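Local coordinates for protein putative esterase/lipase/thioesterase (Silicibacter sp., PDB 2PBL) that is of unproven function but has the alpha/beta-hydrolase fold and probably hydrolyses ester or thioester bonds, at residues R40-Y45 with F77-W82; D49-D54 with T113-Q118. All blocks are in the same frame, centred on the assembly; numbering follows the deposited sequence.

Interaction 1 of 2, residues R40-Y45 with F77-W82; sequences RLNLSY and FDKSSW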
loop_
_atom_site.group_PDB
_atom_site.type_symbol
_atom_site.label_atom_id
_atom_site.label_comp_id
_atom_site.label_asym_id
_atom_site.label_seq_id
_atom_site.Cartn_x
_atom_site.Cartn_y
_atom_site.Cartn_z
ATOM N N ARG A 40 6.674 17.568 -4.895
ATOM C CA ARG A 40 5.493 18.376 -4.541
ATOM C C ARG A 40 4.883 17.812 -3.229
ATOM O O ARG A 40 4.057 16.901 -3.243
ATOM C CB ARG A 40 4.489 18.350 -5.671
ATOM C CG ARG A 40 4.981 18.992 -6.948
ATOM C CD ARG A 40 3.904 18.917 -8.074
ATOM N NE ARG A 40 2.629 19.552 -7.698
ATOM C CZ ARG A 40 1.507 19.490 -8.417
ATOM N NH1 ARG A 40 1.473 18.825 -9.573
ATOM N NH2 ARG A 40 0.413 20.102 -7.982
ATOM N N LEU A 41 5.298 18.345 -2.092
ATOM C CA LEU A 41 4.905 17.757 -0.826
ATOM C C LEU A 41 3.571 18.251 -0.293
ATOM O O LEU A 41 3.142 19.352 -0.616
ATOM C CB LEU A 41 5.986 18.024 0.217
ATOM C CG LEU A 41 7.402 17.577 -0.150
ATOM C CD1 LEU A 41 8.351 17.927 0.971
ATOM C CD2 LEU A 41 7.465 16.103 -0.423
ATOM N N ASN A 42 2.907 17.426 0.513
ATOM C CA ASN A 42 1.693 17.868 1.189
ATOM C C ASN A 42 0.588 18.479 0.350
ATOM O O ASN A 42 -0.062 19.469 0.734
ATOM C CB ASN A 42 2.089 18.790 2.355
ATOM C CG ASN A 42 2.887 18.054 3.365
ATOM O OD1 ASN A 42 2.394 17.095 3.969
ATOM N ND2 ASN A 42 4.149 18.434 3.523
ATOM N N LEU A 43 0.345 17.863 -0.790
ATOM C CA LEU A 43 -0.767 18.251 -1.608
ATOM C C LEU A 43 -2.005 17.706 -0.896
ATOM O O LEU A 43 -1.962 16.626 -0.345
ATOM C CB LEU A 43 -0.626 17.673 -2.999
ATOM C CG LEU A 43 0.534 18.148 -3.878
ATOM C CD1 LEU A 43 0.425 17.541 -5.288
ATOM C CD2 LEU A 43 0.616 19.678 -3.952
ATOM N N SER A 44 -3.099 18.459 -0.889
ATOM C CA SER A 44 -4.308 18.030 -0.203
ATOM C C SER A 44 -5.204 17.179 -1.064
ATOM O O SER A 44 -5.349 17.429 -2.255
ATOM C CB SER A 44 -5.161 19.225 0.288
ATOM O OG SER A 44 -4.670 19.738 1.514
ATOM N N TYR A 45 -5.789 16.152 -0.463
ATOM C CA TYR A 45 -6.865 15.413 -1.134
ATOM C C TYR A 45 -8.153 15.561 -0.320
ATOM O O TYR A 45 -9.221 15.119 -0.739
ATOM C CB TYR A 45 -6.532 13.939 -1.400
ATOM C CG TYR A 45 -6.398 13.035 -0.176
ATOM C CD1 TYR A 45 -7.531 12.507 0.467
ATOM C CD2 TYR A 45 -5.152 12.668 0.305
ATOM C CE1 TYR A 45 -7.412 11.688 1.552
ATOM C CE2 TYR A 45 -5.027 11.809 1.394
ATOM C CZ TYR A 45 -6.136 11.334 2.017
ATOM O OH TYR A 45 -5.952 10.504 3.090
ATOM N N PHE A 77 2.467 5.269 11.348
ATOM C CA PHE A 77 3.195 5.813 10.204
ATOM C C PHE A 77 2.332 6.794 9.415
ATOM O O PHE A 77 1.123 6.908 9.635
ATOM C CB PHE A 77 3.801 4.716 9.315
ATOM C CG PHE A 77 4.699 3.768 10.071
ATOM C CD1 PHE A 77 6.043 4.054 10.247
ATOM C CD2 PHE A 77 4.201 2.645 10.619
ATOM C CE1 PHE A 77 6.883 3.180 10.954
ATOM C CE2 PHE A 77 5.030 1.773 11.343
ATOM C CZ PHE A 77 6.371 2.063 11.511
ATOM N N ASP A 78 3.008 7.578 8.591
ATOM C CA ASP A 78 2.377 8.487 7.649
ATOM C C ASP A 78 3.233 8.376 6.387
ATOM O O ASP A 78 4.167 7.579 6.321
ATOM C CB ASP A 78 2.229 9.924 8.206
ATOM C CG ASP A 78 3.540 10.548 8.600
ATOM O OD1 ASP A 78 4.568 10.260 8.016
ATOM O OD2 ASP A 78 3.534 11.387 9.514
ATOM N N LYS A 79 2.924 9.189 5.396
ATOM C CA LYS A 79 3.639 9.157 4.130
ATOM C C LYS A 79 5.118 9.488 4.188
ATOM O O LYS A 79 5.863 9.061 3.297
ATOM C CB LYS A 79 2.989 10.121 3.126
ATOM C CG LYS A 79 3.059 11.609 3.517
ATOM C CD LYS A 79 2.174 12.483 2.606
ATOM C CE LYS A 79 2.023 13.879 3.182
ATOM N NZ LYS A 79 3.364 14.479 3.492
ATOM N N SER A 80 5.539 10.212 5.230
ATOM C CA SER A 80 6.912 10.699 5.317
ATOM C C SER A 80 7.995 9.654 5.537
ATOM O O SER A 80 9.162 9.971 5.348
ATOM C CB SER A 80 7.068 11.792 6.375
ATOM O OG SER A 80 7.013 11.278 7.699
ATOM N N SER A 81 7.641 8.445 5.933
ATOM C CA SER A 81 8.641 7.386 6.112
ATOM C C SER A 81 8.981 6.585 4.850
ATOM O O SER A 81 9.835 5.680 4.907
ATOM C CB SER A 81 8.143 6.417 7.153
ATOM O OG SER A 81 8.181 7.035 8.439
ATOM N N TRP A 82 8.405 6.942 3.699
ATOM C CA TRP A 82 8.516 6.058 2.525
ATOM C C TRP A 82 8.918 6.658 1.189
ATOM O O TRP A 82 8.972 5.943 0.212
ATOM C CB TRP A 82 7.176 5.357 2.319
ATOM C CG TRP A 82 6.488 4.948 3.603
ATOM C CD1 TRP A 82 5.527 5.658 4.261
ATOM C CD2 TRP A 82 6.793 3.824 4.433
ATOM N NE1 TRP A 82 5.193 5.029 5.429
ATOM C CE2 TRP A 82 5.943 3.889 5.552
ATOM C CE3 TRP A 82 7.675 2.737 4.318
ATOM C CZ2 TRP A 82 5.961 2.924 6.560
ATOM C CZ3 TRP A 82 7.691 1.788 5.311
ATOM C CH2 TRP A 82 6.823 1.869 6.410
#
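Asn42 and Lys79 meet through one side-chain hydrogen bond. It joins edge strand 39-44 of this alpha/beta-hydrolase sheet to the loop between strand 64-69 and helix 87-91. Lys79 NZ donates to Asn42 OD1 at 2.8 Å. The ammonium stands above the amide plane, 54° out of it, so the bond does not follow the direction of an oxygen lone pair. The two side chains cross at about a right angle, and Lys79 CE comes within 3.3 Å of Asn42 OD1. The lysine chain is extended beyond CG until its last torsion (chi4 52°), whose bend brings NZ to both Asn42 OD1 and Asp54 OD1.

Asp54 OD1, on neighbouring strand 52-56, binds both partners: it forms a salt bridge with Lys79 NZ and accepts from the backbone N of Asn42. Asp54 thus ties the lysine to the strand backbone. Asn42 sits in a G1 beta bulge, where two residues, it and Leu43, lie opposite the single Phe53. Its positive phi of 53° fits that motif.

In the loop, Lys79 starts a short 3-10 segment, residues 79-81. Its backbone N bonds to Ser100 OG. Asp78 precedes it and makes an Asx turn, with Ser80 N reaching Asp78 OD1 at 3.0 Å. Ser80 OG binds that same oxygen at 2.7 Å, on its syn lone pair.

Interaction 2 of 2, residues D49-D54 with T113-Q118; sequences DRHKFD and TQQISQ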
loop_
_atom_site.group_PDB
_atom_site.type_symbol
_atom_site.label_atom_id
_atom_site.label_comp_id
_atom_site.label_asym_id
_atom_site.label_seq_id
_atom_site.Cartn_x
_atom_site.Cartn_y
_atom_site.Cartn_z
ATOM N N ASP A 49 -6.114 17.172 8.536
ATOM C CA ASP A 49 -4.674 17.350 8.621
ATOM C C ASP A 49 -3.912 16.216 7.923
ATOM O O ASP A 49 -2.847 16.462 7.352
ATOM C CB ASP A 49 -4.199 17.443 10.090
ATOM C CG ASP A 49 -4.768 18.678 10.847
ATOM O OD1 ASP A 49 -5.145 19.669 10.171
ATOM O OD2 ASP A 49 -4.822 18.651 12.119
ATOM N N ARG A 50 -4.439 14.998 7.967
ATOM C CA ARG A 50 -3.735 13.832 7.367
ATOM C C ARG A 50 -4.292 13.465 5.974
ATOM O O ARG A 50 -3.944 12.403 5.408
ATOM C CB ARG A 50 -3.742 12.629 8.310
ATOM C CG ARG A 50 -2.964 12.845 9.580
ATOM C CD ARG A 50 -3.147 11.737 10.562
ATOM N NE ARG A 50 -2.657 10.456 10.061
ATOM C CZ ARG A 50 -1.441 9.970 10.279
ATOM N NH1 ARG A 50 -0.556 10.617 11.027
ATOM N NH2 ARG A 50 -1.103 8.813 9.735
ATOM N N HIS A 51 -5.134 14.343 5.410
ATOM C CA HIS A 51 -5.600 14.141 4.025
ATOM C C HIS A 51 -4.657 14.783 2.999
ATOM O O HIS A 51 -5.060 15.593 2.160
ATOM C CB HIS A 51 -7.036 14.628 3.830
ATOM C CG HIS A 51 -8.020 13.941 4.720
ATOM N ND1 HIS A 51 -9.198 14.518 5.105
ATOM C CD2 HIS A 51 -7.956 12.754 5.359
ATOM C CE1 HIS A 51 -9.843 13.705 5.921
ATOM N NE2 HIS A 51 -9.109 12.623 6.088
ATOM N N LYS A 52 -3.414 14.314 3.007
ATOM C CA LYS A 52 -2.377 14.861 2.187
ATOM C C LYS A 52 -1.638 13.757 1.471
ATOM O O LYS A 52 -1.643 12.628 1.960
ATOM C CB LYS A 52 -1.329 15.510 3.079
ATOM C CG LYS A 52 -1.811 16.511 4.095
ATOM C CD LYS A 52 -2.145 17.817 3.491
ATOM C CE LYS A 52 -2.517 18.791 4.625
ATOM N NZ LYS A 52 -3.099 20.044 4.137
ATOM N N PHE A 53 -1.021 14.108 0.344
ATOM C CA PHE A 53 -0.134 13.229 -0.387
ATOM C C PHE A 53 1.047 13.988 -0.940
ATOM O O PHE A 53 0.993 15.202 -1.158
ATOM C CB PHE A 53 -0.835 12.455 -1.515
ATOM C CG PHE A 53 -1.317 13.297 -2.674
ATOM C CD1 PHE A 53 -2.509 14.012 -2.603
ATOM C CD2 PHE A 53 -0.629 13.302 -3.872
ATOM C CE1 PHE A 53 -2.941 14.780 -3.673
ATOM C CE2 PHE A 53 -1.076 14.041 -4.970
ATOM C CZ PHE A 53 -2.252 14.773 -4.863
ATOM N N ASP A 54 2.133 13.244 -1.105
ATOM C CA ASP A 54 3.333 13.747 -1.714
ATOM C C ASP A 54 3.318 13.238 -3.170
ATOM O O ASP A 54 2.866 12.127 -3.474
ATOM C CB ASP A 54 4.577 13.284 -0.979
ATOM C CG ASP A 54 4.748 13.934 0.415
ATOM O OD1 ASP A 54 4.130 14.969 0.754
ATOM O OD2 ASP A 54 5.535 13.370 1.188
ATOM N N THR A 113 -10.286 3.352 3.692
ATOM C CA THR A 113 -10.519 2.929 2.316
ATOM C C THR A 113 -11.076 4.096 1.446
ATOM O O THR A 113 -10.586 4.374 0.318
ATOM C CB THR A 113 -11.457 1.682 2.400
ATOM O OG1 THR A 113 -10.639 0.597 2.887
ATOM C CG2 THR A 113 -11.951 1.295 1.030
ATOM N N GLN A 114 -12.039 4.828 2.021
ATOM C CA GLN A 114 -12.677 5.956 1.335
ATOM C C GLN A 114 -11.649 7.056 1.118
ATOM O O GLN A 114 -11.607 7.628 0.054
ATOM C CB GLN A 114 -13.968 6.423 2.075
ATOM C CG GLN A 114 -15.017 5.394 2.111
ATOM C CD GLN A 114 -15.550 5.053 0.751
ATOM O OE1 GLN A 114 -15.795 5.939 -0.058
ATOM N NE2 GLN A 114 -15.738 3.757 0.484
ATOM N N GLN A 115 -10.785 7.309 2.105
ATOM C CA GLN A 115 -9.709 8.283 1.979
ATOM C C GLN A 115 -8.687 7.949 0.893
ATOM O O GLN A 115 -8.273 8.824 0.129
ATOM C CB GLN A 115 -8.988 8.463 3.314
ATOM C CG GLN A 115 -9.828 9.213 4.315
ATOM C CD GLN A 115 -9.192 9.374 5.721
ATOM O OE1 GLN A 115 -7.972 9.234 5.914
ATOM N NE2 GLN A 115 -10.049 9.724 6.702
ATOM N N ILE A 116 -8.308 6.668 0.793
ATOM C CA ILE A 116 -7.397 6.224 -0.273
ATOM C C ILE A 116 -8.058 6.467 -1.621
ATOM O O ILE A 116 -7.400 6.934 -2.557
ATOM C CB ILE A 116 -6.971 4.738 -0.099
ATOM C CG1 ILE A 116 -6.288 4.553 1.240
ATOM C CG2 ILE A 116 -6.017 4.329 -1.195
ATOM C CD1 ILE A 116 -5.156 5.593 1.430
ATOM N N SER A 117 -9.368 6.217 -1.729
ATOM C CA SER A 117 -10.066 6.493 -2.948
ATOM C C SER A 117 -9.979 7.993 -3.310
ATOM O O SER A 117 -9.740 8.356 -4.455
ATOM C CB SER A 117 -11.544 6.089 -2.855
ATOM O OG SER A 117 -12.191 6.350 -4.104
ATOM N N GLN A 118 -10.216 8.842 -2.332
ATOM C CA GLN A 118 -10.102 10.264 -2.505
ATOM C C GLN A 118 -8.675 10.675 -2.938
ATOM O O GLN A 118 -8.502 11.520 -3.828
ATOM C CB GLN A 118 -10.529 10.984 -1.217
ATOM C CG GLN A 118 -12.008 10.867 -0.883
ATOM C CD GLN A 118 -12.906 11.529 -1.950
ATOM O OE1 GLN A 118 -12.660 12.679 -2.388
ATOM N NE2 GLN A 118 -13.952 10.810 -2.365
#
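Gln115 OE1 accepts a hydrogen bond from the backbone N of Glu102, and the amide held this way lies against the imidazole of His51. Gln115 belongs to helix 109-126, which lies in the crossover from strand 94-99 to strand 131-136 of the alpha/beta-hydrolase fold. His51 lies just before strand 52-56. The contact therefore joins a helix packed on the sheet to the turn that leads into its second strand.

The amide comes to one edge of the ring. Gln115 NE2 is 3.1 Å from His51 NE2 and near the ring plane, but the angle is poor and the pair is not a hydrogen bond. Gln115 CD is 3.3 Å from the same ring nitrogen. Gln115 OE1 lies 3.6 Å from His51 CD2. Ring and amide planes are 70° apart, so the groups meet steeply and do not stack. The glutamine chain is extended beyond CG (chi2 177°), which carries its amide from the helix to the ring.

His51 is the centre of an inverse gamma turn, closed by a weak bond of 3.1 Å from Lys52 N to Arg50 O. The ring also meets the ring of Tyr45, their planes about 35° apart.

With an alanine in place of Gln115, Glu102 N would probably lose its side-chain acceptor and the edge of the His51 ring would lose its cover. His51 NE2 has a weak hydrogen bond to Glu102 OE1. Gln115 OE1 and His51 NE2 thus both find partners on Glu102, one on its backbone N and the other, weakly, on its carboxylate; between glutamine and histidine there is close packing and no hydrogen bond.

How the interactions relate
Both interactions hold the same edge of the sheet, where strands 39-44 and 52-56 are neighbours. Their centres are 9 Å apart. Interaction 1 ties this edge to a loop, and interaction 2 ties it to helix 109-126. Each is small and partly buried, pairing one buried residue with a more exposed one. Their chemistry differs. Interaction 1 is a direct hydrogen bond from a charged lysine, while interaction 2 is packing between polar groups. They also touch each other: Leu43 N lies 2.8 Å from Phe53 O, a probable backbone bond, and Tyr45 CE1 packs 3.3 Å from Gln115 O.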